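Local coordinates for GH5 (Bacteroidetes bacterium AC2a, PDB 4YHE), which probably hydrolyses beta-glucosidic bonds in cellulose or related beta-glucans, as a family 5 glycoside hydrolase linked to a polysaccharide utilization locus, at residues 96-101 with 155-160; 207-212 with 234-239; 25-30 with 61-66; 164-169 with 213-218. All blocks are in the same frame, centred on the assembly; numbering follows the deposited sequence.

Contact 1: residues 96-101 with 155-160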
loop_
_atom_site.group_PDB
_atom_site.type_symbol
_atom_site.label_atom_id
_atom_site.label_comp_id
_atom_site.label_asym_id
_atom_site.label_seq_id
_atom_site.Cartn_x
_atom_site.Cartn_y
_atom_site.Cartn_z
ATOM N N LEU A 96 6.146 -15.250 4.263
ATOM C CA LEU A 96 5.641 -13.867 4.278
ATOM C C LEU A 96 4.127 -13.830 4.324
ATOM O O LEU A 96 3.451 -14.683 3.753
ATOM C CB LEU A 96 6.126 -13.113 3.028
ATOM C CG LEU A 96 7.627 -13.053 2.808
ATOM C CD1 LEU A 96 7.965 -12.667 1.387
ATOM C CD2 LEU A 96 8.254 -12.102 3.812
ATOM N N ILE A 97 3.594 -12.839 5.031
ATOM C CA ILE A 97 2.189 -12.485 4.924
ATOM C C ILE A 97 2.061 -11.771 3.569
ATOM O O ILE A 97 2.965 -11.033 3.176
ATOM C CB ILE A 97 1.775 -11.587 6.099
ATOM C CG1 ILE A 97 1.760 -12.426 7.381
ATOM C CG2 ILE A 97 0.413 -10.961 5.862
ATOM C CD1 ILE A 97 1.933 -11.638 8.657
ATOM N N VAL A 98 0.955 -11.982 2.891
ATOM C CA VAL A 98 0.812 -11.550 1.488
ATOM C C VAL A 98 -0.446 -10.743 1.323
ATOM O O VAL A 98 -1.489 -11.165 1.783
ATOM C CB VAL A 98 0.728 -12.774 0.542
ATOM C CG1 VAL A 98 0.512 -12.357 -0.929
ATOM C CG2 VAL A 98 1.965 -13.644 0.700
ATOM N N ILE A 99 -0.353 -9.583 0.670
ATOM C CA ILE A 99 -1.519 -8.796 0.295
ATOM C C ILE A 99 -1.609 -8.744 -1.235
ATOM O O ILE A 99 -0.602 -8.489 -1.892
ATOM C CB ILE A 99 -1.359 -7.334 0.799
ATOM C CG1 ILE A 99 -1.112 -7.304 2.296
ATOM C CG2 ILE A 99 -2.563 -6.475 0.477
ATOM C CD1 ILE A 99 -0.606 -5.949 2.781
ATOM N N ILE A 100 -2.790 -9.000 -1.787
ATOM C CA ILE A 100 -3.074 -8.756 -3.212
ATOM C C ILE A 100 -4.252 -7.823 -3.298
ATOM O O ILE A 100 -4.990 -7.687 -2.336
ATOM C CB ILE A 100 -3.366 -10.047 -3.990
ATOM C CG1 ILE A 100 -4.550 -10.849 -3.379
ATOM C CG2 ILE A 100 -2.106 -10.899 -4.009
ATOM C CD1 ILE A 100 -5.019 -11.989 -4.257
ATOM N N ASN A 101 -4.444 -7.198 -4.454
ATOM C CA ASN A 101 -5.447 -6.150 -4.590
ATOM C C ASN A 101 -5.961 -5.998 -6.009
ATOM O O ASN A 101 -5.637 -6.806 -6.903
ATOM C CB ASN A 101 -4.873 -4.806 -4.040
ATOM C CG ASN A 101 -3.880 -4.137 -4.974
ATOM O OD1 ASN A 101 -3.523 -4.675 -6.019
ATOM N ND2 ASN A 101 -3.413 -2.939 -4.583
ATOM N N GLU A 155 -5.115 -17.240 6.691
ATOM C CA GLU A 155 -5.109 -15.805 7.042
ATOM C C GLU A 155 -3.765 -15.107 6.816
ATOM O O GLU A 155 -3.658 -13.910 7.048
ATOM C CB GLU A 155 -5.688 -15.543 8.439
ATOM C CG GLU A 155 -4.782 -15.869 9.599
ATOM C CD GLU A 155 -5.407 -15.504 10.949
ATOM O OE1 GLU A 155 -6.659 -15.583 11.136
ATOM O OE2 GLU A 155 -4.612 -15.152 11.829
ATOM N N TRP A 156 -2.741 -15.871 6.409
ATOM C CA TRP A 156 -1.504 -15.303 5.890
ATOM C C TRP A 156 -1.747 -14.554 4.563
ATOM O O TRP A 156 -0.923 -13.738 4.202
ATOM C CB TRP A 156 -0.393 -16.358 5.696
ATOM C CG TRP A 156 -0.804 -17.498 4.835
ATOM C CD1 TRP A 156 -1.328 -18.699 5.248
ATOM C CD2 TRP A 156 -0.758 -17.550 3.401
ATOM N NE1 TRP A 156 -1.620 -19.482 4.158
ATOM C CE2 TRP A 156 -1.271 -18.812 3.014
ATOM C CE3 TRP A 156 -0.327 -16.653 2.406
ATOM C CZ2 TRP A 156 -1.361 -19.204 1.681
ATOM C CZ3 TRP A 156 -0.418 -17.048 1.077
ATOM C CH2 TRP A 156 -0.935 -18.307 0.725
ATOM N N LEU A 157 -2.856 -14.815 3.883
ATOM C CA LEU A 157 -3.222 -14.124 2.627
ATOM C C LEU A 157 -4.317 -13.078 2.910
ATOM O O LEU A 157 -5.411 -13.425 3.342
ATOM C CB LEU A 157 -3.702 -15.118 1.571
ATOM C CG LEU A 157 -4.183 -14.545 0.223
ATOM C CD1 LEU A 157 -3.067 -13.737 -0.423
ATOM C CD2 LEU A 157 -4.664 -15.625 -0.716
ATOM N N VAL A 158 -3.985 -11.806 2.663
ATOM C CA VAL A 158 -4.863 -10.653 2.883
ATOM C C VAL A 158 -5.343 -10.127 1.534
ATOM O O VAL A 158 -4.560 -10.054 0.585
ATOM C CB VAL A 158 -4.094 -9.513 3.591
ATOM C CG1 VAL A 158 -4.955 -8.257 3.751
ATOM C CG2 VAL A 158 -3.523 -9.940 4.943
ATOM N N PHE A 159 -6.623 -9.810 1.434
ATOM C CA PHE A 159 -7.149 -9.146 0.256
ATOM C C PHE A 159 -7.310 -7.656 0.574
ATOM O O PHE A 159 -7.920 -7.304 1.593
ATOM C CB PHE A 159 -8.522 -9.678 -0.148
ATOM C CG PHE A 159 -8.539 -11.096 -0.651
ATOM C CD1 PHE A 159 -7.386 -11.776 -0.972
ATOM C CD2 PHE A 159 -9.752 -11.737 -0.831
ATOM C CE1 PHE A 159 -7.443 -13.076 -1.432
ATOM C CE2 PHE A 159 -9.828 -13.040 -1.302
ATOM C CZ PHE A 159 -8.667 -13.711 -1.602
ATOM N N GLU A 160 -6.792 -6.799 -0.304
ATOM C CA GLU A 160 -6.985 -5.362 -0.214
ATOM C C GLU A 160 -7.920 -4.966 -1.361
ATOM O O GLU A 160 -7.620 -5.244 -2.520
ATOM C CB GLU A 160 -5.643 -4.677 -0.299
ATOM C CG GLU A 160 -5.670 -3.160 -0.341
ATOM C CD GLU A 160 -4.274 -2.618 -0.590
ATOM O OE1 GLU A 160 -3.403 -2.678 0.331
ATOM O OE2 GLU A 160 -4.050 -2.177 -1.738
#

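Contact 2: residues 207-212 with 234-239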
loop_
_atom_site.group_PDB
_atom_site.type_symbol
_atom_site.label_atom_id
_atom_site.label_comp_id
_atom_site.label_asym_id
_atom_site.label_seq_id
_atom_site.Cartn_x
_atom_site.Cartn_y
_atom_site.Cartn_z
ATOM N N ARG A 207 -10.926 -14.254 6.467
ATOM C CA ARG A 207 -9.733 -13.585 5.950
ATOM C C ARG A 207 -9.751 -12.111 6.381
ATOM O O ARG A 207 -10.822 -11.483 6.393
ATOM C CB ARG A 207 -9.743 -13.648 4.411
ATOM C CG ARG A 207 -8.514 -13.046 3.744
ATOM C CD ARG A 207 -8.469 -13.220 2.220
ATOM N NE ARG A 207 -8.835 -14.540 1.708
ATOM C CZ ARG A 207 -8.197 -15.686 1.942
ATOM N NH1 ARG A 207 -7.119 -15.745 2.706
ATOM N NH2 ARG A 207 -8.657 -16.811 1.401
ATOM N N TYR A 208 -8.588 -11.571 6.721
ATOM C CA TYR A 208 -8.438 -10.123 6.870
ATOM C C TYR A 208 -8.584 -9.418 5.542
ATOM O O TYR A 208 -8.001 -9.835 4.550
ATOM C CB TYR A 208 -7.126 -9.779 7.498
ATOM C CG TYR A 208 -7.115 -10.150 8.947
ATOM C CD1 TYR A 208 -7.669 -9.296 9.893
ATOM C CD2 TYR A 208 -6.585 -11.346 9.375
ATOM C CE1 TYR A 208 -7.691 -9.635 11.233
ATOM C CE2 TYR A 208 -6.593 -11.696 10.718
ATOM C CZ TYR A 208 -7.162 -10.836 11.636
ATOM O OH TYR A 208 -7.167 -11.129 12.977
ATOM N N ILE A 209 -9.386 -8.364 5.529
ATOM C CA ILE A 209 -9.568 -7.560 4.337
ATOM C C ILE A 209 -9.170 -6.106 4.607
ATOM O O ILE A 209 -9.709 -5.477 5.526
ATOM C CB ILE A 209 -11.007 -7.580 3.871
ATOM C CG1 ILE A 209 -11.475 -9.012 3.546
ATOM C CG2 ILE A 209 -11.183 -6.663 2.670
ATOM C CD1 ILE A 209 -12.955 -9.100 3.301
ATOM N N GLY A 210 -8.239 -5.581 3.803
ATOM C CA GLY A 210 -7.827 -4.179 3.890
ATOM C C GLY A 210 -8.741 -3.313 3.050
ATOM O O GLY A 210 -9.024 -3.646 1.912
ATOM N N VAL A 211 -9.216 -2.216 3.624
ATOM C CA VAL A 211 -10.042 -1.269 2.888
ATOM C C VAL A 211 -9.435 0.146 2.969
ATOM O O VAL A 211 -8.999 0.595 4.039
ATOM C CB VAL A 211 -11.503 -1.246 3.374
ATOM C CG1 VAL A 211 -12.198 -2.538 3.071
ATOM C CG2 VAL A 211 -11.614 -0.914 4.858
ATOM N N PRO A 212 -9.416 0.868 1.826
ATOM C CA PRO A 212 -8.808 2.204 1.848
ATOM C C PRO A 212 -9.810 3.321 1.803
ATOM O O PRO A 212 -10.972 3.089 1.390
ATOM C CB PRO A 212 -8.000 2.211 0.566
ATOM C CG PRO A 212 -8.816 1.445 -0.380
ATOM C CD PRO A 212 -9.476 0.349 0.449
ATOM N N ASN A 234 -14.056 -8.103 13.553
ATOM C CA ASN A 234 -12.640 -7.889 13.698
ATOM C C ASN A 234 -11.763 -8.486 12.604
ATOM O O ASN A 234 -10.656 -8.914 12.872
ATOM C CB ASN A 234 -12.183 -8.370 15.077
ATOM C CG ASN A 234 -13.089 -7.890 16.168
ATOM O OD1 ASN A 234 -13.854 -8.671 16.753
ATOM N ND2 ASN A 234 -13.039 -6.606 16.437
ATOM N N ARG A 235 -12.259 -8.470 11.372
ATOM C CA ARG A 235 -11.504 -8.960 10.223
ATOM C C ARG A 235 -11.298 -7.892 9.124
ATOM O O ARG A 235 -10.960 -8.227 7.981
ATOM C CB ARG A 235 -12.180 -10.216 9.647
ATOM C CG ARG A 235 -12.178 -11.392 10.617
ATOM C CD ARG A 235 -10.789 -11.989 10.776
ATOM N NE ARG A 235 -10.654 -12.827 11.966
ATOM C CZ ARG A 235 -9.761 -13.803 12.120
ATOM N NH1 ARG A 235 -8.921 -14.120 11.151
ATOM N NH2 ARG A 235 -9.733 -14.501 13.259
ATOM N N LEU A 236 -11.461 -6.616 9.473
ATOM C CA LEU A 236 -11.151 -5.503 8.545
ATOM C C LEU A 236 -9.922 -4.734 9.022
ATOM O O LEU A 236 -9.688 -4.617 10.228
ATOM C CB LEU A 236 -12.340 -4.554 8.423
ATOM C CG LEU A 236 -13.636 -5.101 7.784
ATOM C CD1 LEU A 236 -14.738 -4.059 7.774
ATOM C CD2 LEU A 236 -13.414 -5.604 6.387
ATOM N N MET A 237 -9.095 -4.278 8.080
ATOM C CA MET A 237 -7.949 -3.422 8.356
ATOM C C MET A 237 -8.043 -2.192 7.463
ATOM O O MET A 237 -8.556 -2.271 6.337
ATOM C CB MET A 237 -6.614 -4.132 8.071
ATOM C CG MET A 237 -6.520 -5.568 8.571
ATOM S SD MET A 237 -4.825 -6.140 8.718
ATOM C CE MET A 237 -4.504 -6.367 6.973
ATOM N N VAL A 238 -7.543 -1.073 7.972
ATOM C CA VAL A 238 -7.564 0.191 7.232
ATOM C C VAL A 238 -6.226 0.298 6.544
ATOM O O VAL A 238 -5.192 0.195 7.170
ATOM C CB VAL A 238 -7.817 1.414 8.130
ATOM C CG1 VAL A 238 -7.697 2.709 7.320
ATOM C CG2 VAL A 238 -9.206 1.333 8.763
ATOM N N ALA A 239 -6.277 0.442 5.231
ATOM C CA ALA A 239 -5.086 0.640 4.403
ATOM C C ALA A 239 -4.911 2.115 4.139
ATOM O O ALA A 239 -5.857 2.782 3.703
ATOM C CB ALA A 239 -5.265 -0.071 3.077
HETATM O O HOH W 1 -9.512 -10.718 14.437
#

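Contact 3: residues 25-30 with 61-66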
loop_
_atom_site.group_PDB
_atom_site.type_symbol
_atom_site.label_atom_id
_atom_site.label_comp_id
_atom_site.label_asym_id
_atom_site.label_seq_id
_atom_site.Cartn_x
_atom_site.Cartn_y
_atom_site.Cartn_z
ATOM N N ASP A 25 1.234 -4.861 -11.512
ATOM C CA ASP A 25 0.438 -3.647 -11.679
ATOM C C ASP A 25 0.746 -2.858 -12.974
ATOM O O ASP A 25 -0.024 -1.968 -13.336
ATOM C CB ASP A 25 0.598 -2.728 -10.451
ATOM C CG ASP A 25 2.071 -2.600 -9.969
ATOM O OD1 ASP A 25 2.792 -3.629 -9.856
ATOM O OD2 ASP A 25 2.495 -1.479 -9.655
ATOM N N ALA A 26 1.868 -3.159 -13.630
ATOM C CA ALA A 26 2.355 -2.393 -14.771
ATOM C C ALA A 26 1.420 -2.647 -15.959
ATOM O O ALA A 26 0.940 -3.768 -16.154
ATOM C CB ALA A 26 3.752 -2.837 -15.134
ATOM N N HIS A 27 1.170 -1.616 -16.743
ATOM C CA HIS A 27 0.255 -1.740 -17.854
ATOM C C HIS A 27 0.521 -0.671 -18.893
ATOM O O HIS A 27 1.124 0.354 -18.621
ATOM C CB HIS A 27 -1.163 -1.566 -17.368
ATOM C CG HIS A 27 -1.407 -0.218 -16.764
ATOM N ND1 HIS A 27 -1.967 0.818 -17.477
ATOM C CD2 HIS A 27 -1.128 0.277 -15.535
ATOM C CE1 HIS A 27 -2.030 1.894 -16.712
ATOM N NE2 HIS A 27 -1.527 1.593 -15.528
ATOM N N TYR A 28 0.047 -0.942 -20.098
ATOM C CA TYR A 28 -0.031 0.084 -21.127
ATOM C C TYR A 28 -0.988 -0.402 -22.196
ATOM O O TYR A 28 -1.215 -1.614 -22.356
ATOM C CB TYR A 28 1.341 0.448 -21.693
ATOM C CG TYR A 28 2.166 -0.710 -22.209
ATOM C CD1 TYR A 28 1.986 -1.219 -23.502
ATOM C CD2 TYR A 28 3.128 -1.303 -21.407
ATOM C CE1 TYR A 28 2.744 -2.279 -23.983
ATOM C CE2 TYR A 28 3.888 -2.352 -21.867
ATOM C CZ TYR A 28 3.701 -2.843 -23.145
ATOM O OH TYR A 28 4.483 -3.882 -23.553
ATOM N N ASP A 29 -1.614 0.565 -22.869
ATOM C CA ASP A 29 -2.588 0.274 -23.942
ATOM C C ASP A 29 -3.712 -0.643 -23.461
ATOM O O ASP A 29 -4.280 -1.395 -24.238
ATOM C CB ASP A 29 -1.874 -0.325 -25.170
ATOM C CG ASP A 29 -0.771 0.584 -25.709
ATOM O OD1 ASP A 29 -0.870 1.826 -25.577
ATOM O OD2 ASP A 29 0.217 0.060 -26.249
ATOM N N GLY A 30 -4.042 -0.560 -22.174
ATOM C CA GLY A 30 -5.180 -1.285 -21.622
ATOM C C GLY A 30 -4.945 -2.702 -21.140
ATOM O O GLY A 30 -5.900 -3.434 -20.853
ATOM N N PRO A 61 0.787 -5.833 -5.776
ATOM C CA PRO A 61 -0.342 -5.104 -6.433
ATOM C C PRO A 61 -0.591 -5.754 -7.792
ATOM O O PRO A 61 0.375 -6.142 -8.473
ATOM C CB PRO A 61 0.210 -3.683 -6.600
ATOM C CG PRO A 61 1.701 -3.794 -6.466
ATOM C CD PRO A 61 2.008 -5.027 -5.683
ATOM N N VAL A 62 -1.861 -5.877 -8.209
ATOM C CA VAL A 62 -2.149 -6.516 -9.468
ATOM C C VAL A 62 -3.121 -5.635 -10.225
ATOM O O VAL A 62 -4.138 -5.258 -9.672
ATOM C CB VAL A 62 -2.807 -7.884 -9.258
ATOM C CG1 VAL A 62 -3.162 -8.485 -10.613
ATOM C CG2 VAL A 62 -1.895 -8.809 -8.439
ATOM N N THR A 63 -2.799 -5.341 -11.475
ATOM C CA THR A 63 -3.729 -4.600 -12.348
ATOM C C THR A 63 -4.407 -5.665 -13.199
ATOM O O THR A 63 -3.713 -6.504 -13.787
ATOM C CB THR A 63 -2.973 -3.616 -13.217
ATOM O OG1 THR A 63 -2.423 -2.556 -12.419
ATOM C CG2 THR A 63 -3.906 -3.003 -14.313
ATOM N N TRP A 64 -5.737 -5.669 -13.253
ATOM C CA TRP A 64 -6.493 -6.763 -13.885
ATOM C C TRP A 64 -6.917 -6.425 -15.331
ATOM O O TRP A 64 -7.056 -7.290 -16.181
ATOM C CB TRP A 64 -7.662 -7.188 -13.000
ATOM C CG TRP A 64 -7.212 -7.666 -11.644
ATOM C CD1 TRP A 64 -6.992 -6.872 -10.544
ATOM C CD2 TRP A 64 -6.881 -9.011 -11.227
ATOM N NE1 TRP A 64 -6.565 -7.633 -9.487
ATOM C CE2 TRP A 64 -6.490 -8.943 -9.874
ATOM C CE3 TRP A 64 -6.879 -10.259 -11.864
ATOM C CZ2 TRP A 64 -6.115 -10.068 -9.144
ATOM C CZ3 TRP A 64 -6.500 -11.354 -11.163
ATOM C CH2 TRP A 64 -6.096 -11.261 -9.804
ATOM N N MET A 65 -7.018 -5.136 -15.586
ATOM C CA MET A 65 -7.310 -4.563 -16.870
ATOM C C MET A 65 -6.548 -5.271 -17.994
ATOM O O MET A 65 -5.333 -5.414 -17.926
ATOM C CB MET A 65 -6.873 -3.093 -16.734
ATOM C CG MET A 65 -7.320 -2.143 -17.789
ATOM S SD MET A 65 -6.740 -0.501 -17.349
ATOM C CE MET A 65 -5.009 -0.682 -17.748
ATOM N N GLY A 66 -7.281 -5.723 -19.020
ATOM C CA GLY A 66 -6.708 -6.488 -20.146
ATOM C C GLY A 66 -6.905 -7.999 -19.983
ATOM O O GLY A 66 -6.756 -8.736 -20.952
#

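Contact 4: residues 164-169 with 213-218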
loop_
_atom_site.group_PDB
_atom_site.type_symbol
_atom_site.label_atom_id
_atom_site.label_comp_id
_atom_site.label_asym_id
_atom_site.label_seq_id
_atom_site.Cartn_x
_atom_site.Cartn_y
_atom_site.Cartn_z
ATOM N N GLU A 164 -5.933 3.299 -4.998
ATOM C CA GLU A 164 -5.981 4.726 -4.730
ATOM C C GLU A 164 -7.122 5.295 -5.550
ATOM O O GLU A 164 -6.955 5.578 -6.732
ATOM C CB GLU A 164 -4.658 5.390 -5.097
ATOM C CG GLU A 164 -3.494 5.020 -4.158
ATOM C CD GLU A 164 -2.234 5.816 -4.444
ATOM O OE1 GLU A 164 -2.143 6.404 -5.551
ATOM O OE2 GLU A 164 -1.325 5.837 -3.575
ATOM N N ILE A 165 -8.275 5.450 -4.929
ATOM C CA ILE A 165 -9.475 5.847 -5.683
ATOM C C ILE A 165 -9.642 7.352 -5.537
ATOM O O ILE A 165 -9.521 7.908 -4.429
ATOM C CB ILE A 165 -10.698 5.041 -5.193
ATOM C CG1 ILE A 165 -10.466 3.543 -5.427
ATOM C CG2 ILE A 165 -11.990 5.529 -5.837
ATOM C CD1 ILE A 165 -10.211 3.161 -6.872
ATOM N N GLN A 166 -9.873 8.023 -6.657
ATOM C CA GLN A 166 -9.866 9.483 -6.690
ATOM C C GLN A 166 -10.435 9.999 -7.994
ATOM O O GLN A 166 -10.786 9.221 -8.871
ATOM C CB GLN A 166 -8.456 10.017 -6.569
ATOM C CG GLN A 166 -7.515 9.538 -7.656
ATOM C CD GLN A 166 -6.357 10.479 -7.868
ATOM O OE1 GLN A 166 -6.534 11.703 -7.893
ATOM N NE2 GLN A 166 -5.164 9.923 -8.055
ATOM N N ASP A 167 -10.472 11.314 -8.129
ATOM C CA ASP A 167 -10.967 11.921 -9.360
ATOM C C ASP A 167 -9.857 12.559 -10.213
ATOM O O ASP A 167 -10.160 13.195 -11.214
ATOM C CB ASP A 167 -12.080 12.926 -9.034
ATOM C CG ASP A 167 -11.590 14.153 -8.314
ATOM O OD1 ASP A 167 -10.366 14.310 -8.116
ATOM O OD2 ASP A 167 -12.471 14.979 -7.931
ATOM N N GLY A 168 -8.600 12.425 -9.806
ATOM C CA GLY A 168 -7.446 12.981 -10.548
ATOM C C GLY A 168 -6.723 14.134 -9.874
ATOM O O GLY A 168 -5.578 14.465 -10.241
ATOM N N ASP A 169 -7.372 14.745 -8.881
ATOM C CA ASP A 169 -6.809 15.857 -8.153
ATOM C C ASP A 169 -6.270 15.470 -6.775
ATOM O O ASP A 169 -6.033 16.341 -5.942
ATOM C CB ASP A 169 -7.856 16.972 -8.034
ATOM C CG ASP A 169 -8.108 17.665 -9.364
ATOM O OD1 ASP A 169 -7.146 17.807 -10.132
ATOM O OD2 ASP A 169 -9.253 18.072 -9.646
ATOM N N GLY A 213 -9.353 4.507 2.208
ATOM C CA GLY A 213 -10.103 5.749 2.051
ATOM C C GLY A 213 -9.647 6.511 0.798
ATOM O O GLY A 213 -8.845 6.007 0.004
ATOM N N TYR A 214 -10.142 7.739 0.646
ATOM C CA TYR A 214 -9.980 8.480 -0.592
ATOM C C TYR A 214 -8.504 8.688 -0.932
ATOM O O TYR A 214 -7.747 9.231 -0.119
ATOM C CB TYR A 214 -10.657 9.848 -0.489
ATOM C CG TYR A 214 -10.815 10.514 -1.836
ATOM C CD1 TYR A 214 -11.945 10.309 -2.605
ATOM C CD2 TYR A 214 -9.828 11.345 -2.332
ATOM C CE1 TYR A 214 -12.102 10.931 -3.829
ATOM C CE2 TYR A 214 -9.959 11.949 -3.555
ATOM C CZ TYR A 214 -11.099 11.750 -4.296
ATOM O OH TYR A 214 -11.179 12.391 -5.510
ATOM N N VAL A 215 -8.122 8.237 -2.129
ATOM C CA VAL A 215 -6.730 8.264 -2.633
ATOM C C VAL A 215 -5.679 7.777 -1.610
ATOM O O VAL A 215 -4.540 8.137 -1.697
ATOM C CB VAL A 215 -6.353 9.639 -3.284
ATOM C CG1 VAL A 215 -6.023 10.740 -2.301
ATOM C CG2 VAL A 215 -5.224 9.462 -4.293
ATOM N N CYS A 216 -6.085 6.896 -0.703
ATOM C CA CYS A 216 -5.212 6.381 0.398
ATOM C C CYS A 216 -4.615 7.452 1.318
ATOM O O CYS A 216 -3.577 7.238 1.983
ATOM C CB CYS A 216 -4.112 5.467 -0.171
ATOM S SG CYS A 216 -4.745 3.873 -0.740
ATOM N N ASN A 217 -5.274 8.613 1.374
ATOM C CA ASN A 217 -4.826 9.729 2.128
ATOM C C ASN A 217 -5.287 9.502 3.561
ATOM O O ASN A 217 -6.490 9.398 3.815
ATOM C CB ASN A 217 -5.447 11.040 1.580
ATOM C CG ASN A 217 -5.082 12.252 2.402
ATOM O OD1 ASN A 217 -5.696 12.559 3.429
ATOM N ND2 ASN A 217 -4.093 12.976 1.935
ATOM N N PRO A 218 -4.325 9.409 4.503
ATOM C CA PRO A 218 -4.718 9.139 5.894
ATOM C C PRO A 218 -5.799 10.060 6.473
ATOM O O PRO A 218 -6.767 9.587 7.076
ATOM C CB PRO A 218 -3.401 9.274 6.661
ATOM C CG PRO A 218 -2.348 8.952 5.672
ATOM C CD PRO A 218 -2.862 9.493 4.348
HETATM O O HOH W 2 -8.422 4.536 -2.238
#

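Contact 1: residues 96-101 with 155-160
I97 opens the pairing of parallel strands 97-101 and 157-160 by laying its CG2 beside W156 O. V98 uses both its backbone N and its O: N donates to W156 O, and O accepts from V158 N at 2.7 Å. One methyl, V98 CG2, reaches the edge of the W156 ring, while V98 CG1 meets L157 CD1 at 3.9 Å. I99 turns to the other face, where its CG2 packs on E160 CB at 3.6 Å. I100 bonds to V158 O and to E160 N, and a chi1 of 57° swings its CG1 to within 3.8 Å of F159 CD1. N101 ND2 closes the row with a bond of 3.0 Å to E160 OE2, met on the anti side and 35° out of the carboxylate plane. E160 OE2 also forms a salt bridge with R59, and OE1 bonds to Y292 OH, so an alanine here would probably leave the R59 charge without its mate, and N101 ND2 and Y292 OH without this carboxylate as partner. Strand 57-60 flanks strand 97-101 in the barrel; V98, I100, W156 and L157 face helix 78-93, whereas V158 rests on F10 of helix 6-13.

Contact 2: residues 207-212 with 234-239
Strands 209-212 and 236-239 are the two parallel strands of a beta-alpha-beta unit of the (beta/alpha)8 barrel, with helix 218-224 in the crossover between them. Their axes diverge by 39°. The ladder runs from I209 N to R235 O, then M237 N to I209 O, V211 N to M237 O and A239 N to V211 O. G210, paired with M237, brings its CA to 3.2 Å from M237 O. Next to helix 181-199, I209 CB meets L236 CD2 at 4.0 Å.

Ahead of the strands, Y208 and R235 make the main side-chain contact. The arginine bends at chi2 (-72°), which folds its chain over one face of the tyrosine ring. Its CD sits 4.0 Å from the ring centroid, and the guanidinium follows nearly flat, its plane 23° from that of the ring. R235 NH1 comes to 3.4 Å from Y208 CE2 while forming a salt bridge with E155; NH2 forms another with E6, which fixes the group's rotation. Y208 also stacks with F10, and M237 SD approaches its ring obliquely, a Met-aromatic contact. At the phenol end a single water donates to both Y208 OH, at 2.8 Å, and N234 O, at 2.6 Å.

Contact 3: residues 25-30 with 61-66
The backbones of 25-30 and 61-66 approach without sheet pairing, D25 and T63 having CA atoms 4.3 Å apart and G30 and G66 5.6 Å, with H27 and M65 side chains filling the interval. T63 makes the one hydrogen bond across: its OG1 donates to D25 O at 2.6 Å, coming in from the side of the carbonyl at a C=O...donor angle of 108°. With chi1 at -68° this hydroxyl lies beside the T63 backbone N, and it also accepts from H104 N. A valine in its place would probably leave D25 O without this donor and H104 N without its acceptor, loosening the join between the two segments.

Beside it the carboxylate of D25 crosses the P61 ring, OD1 lying 3.6 Å from P61 CG, while backbone N-H groups of Q23 and N22 hold its two oxygens. The M65 chain bends at chi3 (75°), carrying CE to 3.4 Å from H27 ND1, a nitrogen already bonded to S114 OG; M65 SD lies obliquely to the imidazole. Farther along, G30 O packs on M65 CG and on G66 CA, the latter at 3.2 Å, so a side chain on G66 would collide with that oxygen.

The segments lie in the connections that follow barrel strands 16-20 and 57-60, the first including the short strand 27-28, at the C-terminal rim of a (beta/alpha)8 barrel, where family 5 enzymes have their substrate cleft.

Contact 4: residues 164-169 with 213-218
Y214 and I165 anchor two beta-alpha loops of the (beta/alpha)8 barrel, those after strands 157-160 and 209-212. I165 O points obliquely at one face of the Y214 ring, 3.8 Å above its plane and over its centre. The oxygen is held by V215 N, at 2.7 Å with an N-H...O angle of 144°. With CG anti to the backbone N (chi1 -166°), the ring extends along the 164-169 loop; Q166 CA packs against CZ, and the hydroxyl ends next to D167. There D167 N gives OH a weak bond, and the carboxylate stands almost perpendicular to the ring, at 88°. Q182 joins the pair from helix 181-199, its OE1 bonded to Y214 OH and its NE2 to D167 OD2. D167 OD1 accepts from D169 N, forming an Asx turn.

The Q166 side chain runs across V215, its amide NE2 being 3.8 Å from V215 CG2. E164 CB reaches the same methyl, and its CG lies 3.8 Å from C216 SG, while OE2 bonds to H241 ND1. E164 follows an asparagine just beyond the fourth barrel strand, the place where family 5 enzymes usually carry their acid/base glutamate. One water bridges the two backbones, accepting from I165 N at 2.8 Å and donating to G213 O at 2.7 Å.

Overall arrangement
From the N terminus, contact 3 comes first, closing a loop of 30 residues that holds helix 44-53 and strand 57-60 and joining the loops after the first and second barrel strands. Contact 1 follows in series, drawing the third strand against the fourth across a long helical excursion. Contacts 4 and 2 cross, their segments alternating as 164-169, 207-212, 213-218, 234-239: contact 4 ties the fourth and fifth loops, contact 2 the fifth and sixth strands. Contacts 1 and 2 share the sheet, touching through F159 and G210 and through E155 and R235, whereas W64 and V62 of contact 3 bond to N101 of contact 1.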